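Local structure of ALDH21) (5MZ5) at residues A73-K76 with D77-A81; G370-D373 with W374-A378; V432-C435 with N436-H439. The protein oxidises succinic semialdehyde with NADP(+) as a member of the aldehyde dehydrogenase family, and may also act on glyceraldehyde 3-phosphate. One frame throughout, in Å; residues are numbered along the deposited sequence.

In the fold
From the N terminus, contact 1 comes first. It caps the start of helix 75-94, just after strand 66-71 of the N-terminal sheet. Contact 2 follows much later, inside helix 365-380, which packs on strands 395-402 and 419-425. Contact 3 is the end of helix 428-435 and the turn leading toward strand 443-447. Each contact is local and closes no long loop. The three lie in series, so none nests in or crosses another. Contacts 1 and 3 sit on opposite sides of the chain's centre, with centres about 44 Å apart. Contacts 2 and 3 are nearer, about 22 Å between centres, and both pack against strands of the same mixed sheet.

Contact 1 of 3, residues A73-K76 with D77-A81; sequences ATHK and DIDDA
Thr74 and Asp77 bind each other in both directions. Thr74 N donates to Asp77 OD2 at 2.9 Å, in a nearly straight bond. The donor stands above the carboxylate plane, 37° out of it. In return Asp77 N points at Thr74 OG1, a weak bond of 3.3 Å. Thr74 can accept it because chi1 of 65° sets OG1 between its own backbone N and carbonyl carbon. Ala73 lies beside this pair, its CB 3.9 Å from Asp77 CB.

Lys76 makes a salt bridge to Asp80, one turn further along the helix. The lysine chain bends at chi2 and chi4, which brings NZ to 3.0 Å from Asp80 OD2, on the syn lone pair. A weaker bond runs from NZ to OD1. The His75 ring approaches Asp79 obliquely, with CE1 3.2 Å from Asp79 OD2. Ring and carboxylate planes are 82° apart.

The second shell steadies two of the carboxylates. Arg53 makes a salt bridge to Asp77 OD2, so this oxygen has two donors. Arg257 does the same for Asp79 OD1. Ile78 packs inward on Met251 and Phe252 of helix 251-254. Backbone bonds from Ile78 N to Thr74 O and from Asp79 N to His75 O begin the helical ladder. Thr74 as N-cap and Asp77 as its partner form a capping box, the classic start of an alpha-helix, here helix 75-94.

Contact 2 of 3, residues G370-D373 with W374-A378; sequences GIED and WVKEA
Gly370 and Trp374 are joined by a backbone bond, Trp374 N to Gly370 O at 3.1 Å. Three more bonds of the same i to i+4 kind follow it. Val375 N binds Ile371 O, Lys376 N binds Glu372 O, and Glu377 N binds Asp373 O at 2.9 Å. All nine residues therefore belong to one regular alpha-helical run, with no break where the two segments join.

Three charged side chains, Glu372, Asp373 and Lys376, meet on one flank. Lys376 doubles back toward the preceding turn, its chain bent at chi3 (-139°) and chi4 (89°). This carries NZ over the face of the Glu372 carboxylate, almost straight above CD. The salt bridge is made from above the plane, with Lys376 NZ 3.5 Å from Glu372 OE2. Lys376 NZ also lies 3.5 Å from Glu372 CG. The glutamate is extended, with CG anti to its own backbone N (chi1 -171°). A second, long salt bridge links Lys376 NZ to Asp373 OD1 at 3.9 Å. Glu372 has a further partner, since its OE1 also binds Arg391. The carboxylate thus has two positive neighbours, which would tend to keep it ionised.

The indole of Trp374 has Gly370 O over one face, 3.7 Å from Trp374 CG. The Trp374 side chain also touches Asn409, Glu413 and Ile415. On the buried flank Ile371 CG2 meets Val375 CG2 at 4.4 Å. Both of these residues rest on Val419 of strand 419-425.

The Glu372, Asp373 and Lys376 network is a typical salt-bridge pattern with spacings of three and four residues along a helix. Through Ile371 and Val375, helix 365-380 packs on strands 395-402 and 419-425. The Trp374 side chain is about 6 Å from that of Glu414, which binds NADP(+) in another structure of this protein.

Contact 3 of 3, residues V432-C435 with N436-H439; sequences VKEC and NNTH
Glu434 and Asn437 make the side-chain hydrogen bond of this turn. Asn437 ND2 donates to Glu434 OE1 at 3.1 Å, with an N-H...O angle of 162°. The donor comes on the syn side of the carboxylate, 29° out of its plane. The oxygen lies close to the amide plane of Asn437. The two flat groups are nearly perpendicular, 85° apart. A bend at chi2 turns the glutamate end back toward Asn437. Its other oxygen, OE2, forms a salt bridge with Arg411. The same arginine also donates to Asn437 O, so it ties the glutamate to the loop. The hydrogen bonds of the Asn436 amide go elsewhere: OD1 accepts from Glu462 N, and ND2 donates to His460 O.

The backbone bonds change character here. Asn436 N still binds Val432 O at 3.1 Å, a normal helical bond. Asn437 N makes a weak bond to Glu434 O. Next, Thr438 N bonds weakly to Asn436 O. Asn437 is the centre of an inverse gamma turn, and Thr438 after it is extended. Arg325 binds the carbonyls of Glu434 and Cys435 at this end.

Two van der Waals contacts remain. The Asn436 amide lies near the helix backbone, with Asn436 CG 3.5 Å from Val432 O. Thr438 CG2 rests 3.5 Å from Cys435 O.

Helix 428-435 packs against two strands and a helix. Val432 and Cys435 pack on Ile293 of strand 290-294, and Glu434 and Cys435 touch Tyr327 of strand 323-329. Val432 also meets Tyr456 and His460 of helix 451-460. The loop then runs on toward strand 443-447, with His439 bound to Asp486.

Contact 1 of 3, residues A73-K76 with D77-A81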
ATOM      1  N   ALA A  73     -25.292 -24.277 -27.076  1.00 35.92           N
ATOM      2  CA  ALA A  73     -25.755 -22.929 -27.407  1.00 35.12           C
ATOM      3  C   ALA A  73     -25.611 -22.637 -28.891  1.00 37.92           C
ATOM      4  O   ALA A  73     -24.627 -23.035 -29.517  1.00 38.00           O
ATOM      5  CB  ALA A  73     -24.992 -21.887 -26.590  1.00 35.15           C
ATOM      6  N   THR A  74     -26.600 -21.946 -29.455  1.00 34.18           N
ATOM      7  CA  THR A  74     -26.544 -21.544 -30.864  1.00 34.15           C
ATOM      8  C   THR A  74     -25.818 -20.192 -30.929  1.00 38.12           C
ATOM      9  O   THR A  74     -25.545 -19.579 -29.891  1.00 36.21           O
ATOM     10  CB  THR A  74     -27.953 -21.447 -31.473  1.00 35.71           C
ATOM     11  OG1 THR A  74     -28.676 -20.401 -30.824  1.00 36.38           O
ATOM     12  CG2 THR A  74     -28.733 -22.780 -31.417  1.00 29.14           C
ATOM     13  N   HIS A  75     -25.552 -19.715 -32.143  1.00 35.60           N
ATOM     14  CA  HIS A  75     -24.948 -18.414 -32.410  1.00 35.13           C
ATOM     15  C   HIS A  75     -25.833 -17.290 -31.827  1.00 35.47           C
ATOM     16  O   HIS A  75     -25.303 -16.333 -31.263  1.00 33.40           O
ATOM     17  CB  HIS A  75     -24.777 -18.236 -33.918  1.00 36.73           C
ATOM     18  CG  HIS A  75     -24.017 -17.007 -34.284  1.00 41.15           C
ATOM     19  ND1 HIS A  75     -24.653 -15.776 -34.436  1.00 43.48           N
ATOM     20  CD2 HIS A  75     -22.691 -16.850 -34.504  1.00 43.58           C
ATOM     21  CE1 HIS A  75     -23.691 -14.912 -34.722  1.00 43.31           C
ATOM     22  NE2 HIS A  75     -22.491 -15.512 -34.775  1.00 43.50           N
ATOM     23  N   LYS A  76     -27.173 -17.425 -31.970  1.00 31.77           N
ATOM     24  CA  LYS A  76     -28.145 -16.472 -31.460  1.00 32.25           C
ATOM     25  C   LYS A  76     -28.077 -16.397 -29.929  1.00 36.09           C
ATOM     26  O   LYS A  76     -28.150 -15.292 -29.391  1.00 36.10           O
ATOM     27  CB  LYS A  76     -29.566 -16.794 -31.948  1.00 34.91           C
ATOM     28  CG  LYS A  76     -30.519 -15.611 -31.812  1.00 48.85           C
ATOM     29  CD  LYS A  76     -31.916 -16.054 -31.386  1.00 60.08           C
ATOM     30  CE  LYS A  76     -32.926 -14.933 -31.415  1.00 68.81           C
ATOM     31  NZ  LYS A  76     -32.704 -13.955 -30.320  1.00 77.48           N
ATOM     32  N   ASP A  77     -27.893 -17.559 -29.242  1.00 31.47           N
ATOM     33  CA  ASP A  77     -27.743 -17.627 -27.788  1.00 30.38           C
ATOM     34  C   ASP A  77     -26.531 -16.818 -27.333  1.00 34.45           C
ATOM     35  O   ASP A  77     -26.651 -16.026 -26.395  1.00 33.68           O
ATOM     36  CB  ASP A  77     -27.613 -19.085 -27.299  1.00 31.84           C
ATOM     37  CG  ASP A  77     -28.844 -19.948 -27.484  1.00 39.19           C
ATOM     38  OD1 ASP A  77     -29.977 -19.398 -27.434  1.00 39.41           O
ATOM     39  OD2 ASP A  77     -28.682 -21.176 -27.658  1.00 41.91           O
ATOM     40  N   ILE A  78     -25.376 -16.979 -28.026  1.00 31.53           N
ATOM     41  CA  ILE A  78     -24.141 -16.252 -27.697  1.00 30.97           C
ATOM     42  C   ILE A  78     -24.345 -14.737 -27.881  1.00 33.82           C
ATOM     43  O   ILE A  78     -23.983 -13.970 -26.988  1.00 33.32           O
ATOM     44  CB  ILE A  78     -22.898 -16.814 -28.438  1.00 34.00           C
ATOM     45  CG1 ILE A  78     -22.752 -18.331 -28.191  1.00 34.81           C
ATOM     46  CG2 ILE A  78     -21.614 -16.091 -27.994  1.00 33.73           C
ATOM     47  CD1 ILE A  78     -22.166 -19.057 -29.362  1.00 39.14           C
ATOM     48  N   ASP A  79     -24.984 -14.324 -29.000  1.00 29.53           N
ATOM     49  CA  ASP A  79     -25.309 -12.918 -29.250  1.00 29.28           C
ATOM     50  C   ASP A  79     -26.175 -12.328 -28.147  1.00 30.63           C
ATOM     51  O   ASP A  79     -25.889 -11.234 -27.674  1.00 29.71           O
ATOM     52  CB  ASP A  79     -26.012 -12.744 -30.596  1.00 31.91           C
ATOM     53  CG  ASP A  79     -25.066 -12.395 -31.709  1.00 43.03           C
ATOM     54  OD1 ASP A  79     -24.099 -11.640 -31.449  1.00 41.62           O
ATOM     55  OD2 ASP A  79     -25.297 -12.862 -32.852  1.00 51.74           O
ATOM     56  N   ASP A  80     -27.211 -13.068 -27.735  1.00 28.42           N
ATOM     57  CA  ASP A  80     -28.143 -12.681 -26.675  1.00 29.82           C
ATOM     58  C   ASP A  80     -27.430 -12.585 -25.331  1.00 32.29           C
ATOM     59  O   ASP A  80     -27.708 -11.656 -24.573  1.00 30.97           O
ATOM     60  CB  ASP A  80     -29.344 -13.657 -26.596  1.00 32.57           C
ATOM     61  CG  ASP A  80     -30.281 -13.651 -27.799  1.00 41.23           C
ATOM     62  OD1 ASP A  80     -30.247 -12.674 -28.579  1.00 42.20           O
ATOM     63  OD2 ASP A  80     -31.051 -14.620 -27.955  1.00 51.15           O
ATOM     64  N   ALA A  81     -26.484 -13.522 -25.063  1.00 27.89           N
ATOM     65  CA  ALA A  81     -25.678 -13.564 -23.841  1.00 26.11           C
ATOM     66  C   ALA A  81     -24.806 -12.327 -23.729  1.00 27.97           C
ATOM     67  O   ALA A  81     -24.757 -11.698 -22.662  1.00 27.31           O
ATOM     68  CB  ALA A  81     -24.820 -14.827 -23.813  1.00 26.55           C
TER

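Contact 2 of 3, residues G370-D373 with W374-A378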
ATOM      1  N   GLY A 370      -0.339 -39.933 -27.172  1.00 35.96           N
ATOM      2  CA  GLY A 370       0.599 -38.833 -27.388  1.00 35.08           C
ATOM      3  C   GLY A 370       1.746 -38.860 -26.395  1.00 38.83           C
ATOM      4  O   GLY A 370       2.907 -38.718 -26.787  1.00 37.78           O
ATOM      5  N   ILE A 371       1.426 -39.074 -25.099  1.00 35.75           N
ATOM      6  CA  ILE A 371       2.409 -39.174 -24.001  1.00 34.24           C
ATOM      7  C   ILE A 371       3.312 -40.410 -24.226  1.00 36.57           C
ATOM      8  O   ILE A 371       4.534 -40.297 -24.169  1.00 35.18           O
ATOM      9  CB  ILE A 371       1.708 -39.172 -22.613  1.00 35.86           C
ATOM     10  CG1 ILE A 371       1.038 -37.812 -22.337  1.00 35.43           C
ATOM     11  CG2 ILE A 371       2.697 -39.536 -21.499  1.00 35.30           C
ATOM     12  CD1 ILE A 371      -0.224 -37.869 -21.430  1.00 36.47           C
ATOM     13  N   GLU A 372       2.695 -41.570 -24.525  1.00 33.92           N
ATOM     14  CA  GLU A 372       3.372 -42.829 -24.837  1.00 34.62           C
ATOM     15  C   GLU A 372       4.374 -42.648 -26.011  1.00 38.27           C
ATOM     16  O   GLU A 372       5.495 -43.168 -25.941  1.00 36.82           O
ATOM     17  CB  GLU A 372       2.324 -43.910 -25.182  1.00 36.43           C
ATOM     18  CG  GLU A 372       2.895 -45.315 -25.319  1.00 44.18           C
ATOM     19  CD  GLU A 372       2.002 -46.333 -26.001  1.00 65.58           C
ATOM     20  OE1 GLU A 372       0.975 -45.940 -26.602  1.00 57.26           O
ATOM     21  OE2 GLU A 372       2.340 -47.535 -25.945  1.00 64.53           O
ATOM     22  N   ASP A 373       3.970 -41.899 -27.068  1.00 35.23           N
ATOM     23  CA  ASP A 373       4.825 -41.623 -28.229  1.00 35.88           C
ATOM     24  C   ASP A 373       6.059 -40.822 -27.807  1.00 38.13           C
ATOM     25  O   ASP A 373       7.176 -41.143 -28.218  1.00 35.85           O
ATOM     26  CB  ASP A 373       4.053 -40.842 -29.320  1.00 38.15           C
ATOM     27  CG  ASP A 373       2.941 -41.576 -30.045  1.00 52.86           C
ATOM     28  OD1 ASP A 373       2.931 -42.836 -30.014  1.00 54.55           O
ATOM     29  OD2 ASP A 373       2.075 -40.891 -30.651  1.00 59.24           O
ATOM     30  N   TRP A 374       5.851 -39.773 -26.979  1.00 35.76           N
ATOM     31  CA  TRP A 374       6.936 -38.928 -26.487  1.00 36.07           C
ATOM     32  C   TRP A 374       7.878 -39.690 -25.573  1.00 38.35           C
ATOM     33  O   TRP A 374       9.077 -39.446 -25.628  1.00 38.36           O
ATOM     34  CB  TRP A 374       6.409 -37.635 -25.851  1.00 34.94           C
ATOM     35  CG  TRP A 374       5.915 -36.636 -26.858  1.00 36.65           C
ATOM     36  CD1 TRP A 374       5.731 -36.834 -28.200  1.00 39.95           C
ATOM     37  CD2 TRP A 374       5.535 -35.282 -26.597  1.00 36.47           C
ATOM     38  NE1 TRP A 374       5.258 -35.687 -28.787  1.00 39.22           N
ATOM     39  CE2 TRP A 374       5.124 -34.717 -27.827  1.00 40.25           C
ATOM     40  CE3 TRP A 374       5.474 -34.490 -25.431  1.00 37.46           C
ATOM     41  CZ2 TRP A 374       4.711 -33.385 -27.938  1.00 39.07           C
ATOM     42  CZ3 TRP A 374       5.044 -33.177 -25.542  1.00 38.28           C
ATOM     43  CH2 TRP A 374       4.648 -32.646 -26.777  1.00 39.04           C
ATOM     44  N   VAL A 375       7.357 -40.654 -24.787  1.00 33.97           N
ATOM     45  CA  VAL A 375       8.182 -41.507 -23.920  1.00 33.72           C
ATOM     46  C   VAL A 375       9.084 -42.398 -24.806  1.00 39.81           C
ATOM     47  O   VAL A 375      10.300 -42.457 -24.574  1.00 40.50           O
ATOM     48  CB  VAL A 375       7.327 -42.309 -22.892  1.00 37.20           C
ATOM     49  CG1 VAL A 375       8.121 -43.444 -22.246  1.00 37.24           C
ATOM     50  CG2 VAL A 375       6.729 -41.389 -21.827  1.00 36.22           C
ATOM     51  N   LYS A 376       8.492 -43.065 -25.830  1.00 36.34           N
ATOM     52  CA  LYS A 376       9.231 -43.926 -26.759  1.00 37.34           C
ATOM     53  C   LYS A 376      10.299 -43.119 -27.515  1.00 41.15           C
ATOM     54  O   LYS A 376      11.443 -43.559 -27.610  1.00 41.62           O
ATOM     55  CB  LYS A 376       8.289 -44.655 -27.740  1.00 39.94           C
ATOM     56  CG  LYS A 376       7.454 -45.758 -27.094  1.00 52.38           C
ATOM     57  CD  LYS A 376       6.831 -46.670 -28.127  1.00 63.99           C
ATOM     58  CE  LYS A 376       5.406 -47.064 -27.827  1.00 79.31           C
ATOM     59  NZ  LYS A 376       4.436 -46.081 -28.398  1.00 86.50           N
ATOM     60  N   GLU A 377       9.939 -41.913 -27.981  1.00 36.41           N
ATOM     61  CA  GLU A 377      10.861 -41.019 -28.677  1.00 36.91           C
ATOM     62  C   GLU A 377      12.038 -40.615 -27.764  1.00 42.52           C
ATOM     63  O   GLU A 377      13.177 -40.607 -28.227  1.00 42.96           O
ATOM     64  CB  GLU A 377      10.113 -39.789 -29.201  1.00 38.03           C
ATOM     65  CG  GLU A 377      10.957 -38.832 -30.032  1.00 55.75           C
ATOM     66  CD  GLU A 377      10.627 -37.358 -29.876  1.00 88.84           C
ATOM     67  OE1 GLU A 377       9.489 -37.036 -29.465  1.00 96.08           O
ATOM     68  OE2 GLU A 377      11.504 -36.521 -30.189  1.00 86.90           O
ATOM     69  N   ALA A 378      11.760 -40.315 -26.470  1.00 39.15           N
ATOM     70  CA  ALA A 378      12.767 -39.935 -25.474  1.00 37.88           C
ATOM     71  C   ALA A 378      13.789 -41.058 -25.275  1.00 44.64           C
ATOM     72  O   ALA A 378      14.991 -40.777 -25.249  1.00 43.32           O
ATOM     73  CB  ALA A 378      12.101 -39.575 -24.151  1.00 36.88           C
TER

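Contact 3 of 3, residues V432-C435 with N436-H439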
ATOM      1  N   VAL A 432      20.546 -23.830 -12.283  1.00 25.88           N
ATOM      2  CA  VAL A 432      19.620 -22.699 -12.420  1.00 24.98           C
ATOM      3  C   VAL A 432      19.479 -22.325 -13.908  1.00 29.62           C
ATOM      4  O   VAL A 432      18.361 -22.138 -14.393  1.00 30.94           O
ATOM      5  CB  VAL A 432      20.028 -21.476 -11.541  1.00 27.74           C
ATOM      6  CG1 VAL A 432      19.112 -20.269 -11.801  1.00 25.24           C
ATOM      7  CG2 VAL A 432      20.033 -21.838 -10.054  1.00 27.68           C
ATOM      8  N   LYS A 433      20.618 -22.244 -14.619  1.00 25.74           N
ATOM      9  CA  LYS A 433      20.694 -21.960 -16.043  1.00 26.33           C
ATOM     10  C   LYS A 433      19.911 -23.041 -16.840  1.00 31.38           C
ATOM     11  O   LYS A 433      19.162 -22.704 -17.760  1.00 31.66           O
ATOM     12  CB  LYS A 433      22.167 -21.890 -16.492  1.00 29.33           C
ATOM     13  CG  LYS A 433      22.341 -21.420 -17.932  1.00 46.07           C
ATOM     14  CD  LYS A 433      23.800 -21.402 -18.367  1.00 53.86           C
ATOM     15  CE  LYS A 433      23.911 -20.985 -19.808  1.00 60.72           C
ATOM     16  NZ  LYS A 433      25.333 -20.891 -20.237  1.00 73.28           N
ATOM     17  N   GLU A 434      20.037 -24.318 -16.442  1.00 26.46           N
ATOM     18  CA  GLU A 434      19.323 -25.403 -17.095  1.00 26.90           C
ATOM     19  C   GLU A 434      17.813 -25.368 -16.807  1.00 31.41           C
ATOM     20  O   GLU A 434      17.018 -25.723 -17.682  1.00 29.89           O
ATOM     21  CB  GLU A 434      19.951 -26.775 -16.782  1.00 28.72           C
ATOM     22  CG  GLU A 434      19.540 -27.872 -17.748  1.00 34.45           C
ATOM     23  CD  GLU A 434      19.660 -27.607 -19.240  1.00 47.81           C
ATOM     24  OE1 GLU A 434      20.457 -26.730 -19.650  1.00 50.53           O
ATOM     25  OE2 GLU A 434      18.969 -28.312 -20.007  1.00 37.44           O
ATOM     26  N   CYS A 435      17.421 -24.925 -15.589  1.00 29.37           N
ATOM     27  CA  CYS A 435      16.012 -24.730 -15.213  1.00 28.52           C
ATOM     28  C   CYS A 435      15.370 -23.726 -16.165  1.00 28.56           C
ATOM     29  O   CYS A 435      14.231 -23.924 -16.587  1.00 28.15           O
ATOM     30  CB  CYS A 435      15.901 -24.253 -13.766  1.00 28.61           C
ATOM     31  SG  CYS A 435      16.098 -25.572 -12.555  1.00 33.34           S
ATOM     32  N   ASN A 436      16.130 -22.669 -16.512  1.00 24.00           N
ATOM     33  CA  ASN A 436      15.749 -21.583 -17.407  1.00 24.46           C
ATOM     34  C   ASN A 436      15.818 -21.956 -18.869  1.00 28.86           C
ATOM     35  O   ASN A 436      15.297 -21.200 -19.689  1.00 27.41           O
ATOM     36  CB  ASN A 436      16.616 -20.329 -17.144  1.00 21.80           C
ATOM     37  CG  ASN A 436      16.353 -19.693 -15.810  1.00 33.34           C
ATOM     38  OD1 ASN A 436      15.285 -19.864 -15.201  1.00 30.97           O
ATOM     39  ND2 ASN A 436      17.302 -18.903 -15.353  1.00 22.75           N
ATOM     40  N   ASN A 437      16.468 -23.103 -19.203  1.00 27.64           N
ATOM     41  CA  ASN A 437      16.649 -23.591 -20.577  1.00 27.41           C
ATOM     42  C   ASN A 437      15.353 -24.237 -21.100  1.00 31.73           C
ATOM     43  O   ASN A 437      15.261 -25.462 -21.301  1.00 32.00           O
ATOM     44  CB  ASN A 437      17.885 -24.522 -20.682  1.00 26.27           C
ATOM     45  CG  ASN A 437      18.286 -24.838 -22.100  1.00 39.57           C
ATOM     46  OD1 ASN A 437      17.810 -24.219 -23.051  1.00 31.48           O
ATOM     47  ND2 ASN A 437      19.169 -25.818 -22.279  1.00 31.88           N
ATOM     48  N   THR A 438      14.344 -23.377 -21.305  1.00 26.53           N
ATOM     49  CA  THR A 438      12.991 -23.730 -21.725  1.00 26.63           C
ATOM     50  C   THR A 438      12.306 -22.491 -22.300  1.00 30.74           C
ATOM     51  O   THR A 438      12.705 -21.371 -21.981  1.00 28.25           O
ATOM     52  CB  THR A 438      12.192 -24.324 -20.514  1.00 29.97           C
ATOM     53  OG1 THR A 438      10.867 -24.653 -20.930  1.00 26.97           O
ATOM     54  CG2 THR A 438      12.119 -23.368 -19.307  1.00 26.40           C
ATOM     55  N   HIS A 439      11.264 -22.695 -23.109  1.00 30.17           N
ATOM     56  CA  HIS A 439      10.475 -21.615 -23.694  1.00 31.54           C
ATOM     57  C   HIS A 439       9.247 -21.299 -22.830  1.00 32.55           C
ATOM     58  O   HIS A 439       8.503 -20.362 -23.115  1.00 31.74           O
ATOM     59  CB  HIS A 439      10.139 -21.871 -25.175  1.00 34.80           C
ATOM     60  CG  HIS A 439       9.363 -23.128 -25.464  1.00 40.70           C
ATOM     61  ND1 HIS A 439       7.971 -23.107 -25.622  1.00 43.42           N
ATOM     62  CD2 HIS A 439       9.810 -24.377 -25.734  1.00 44.49           C
ATOM     63  CE1 HIS A 439       7.626 -24.341 -25.965  1.00 43.55           C
ATOM     64  NE2 HIS A 439       8.694 -25.146 -26.033  1.00 44.60           N
TER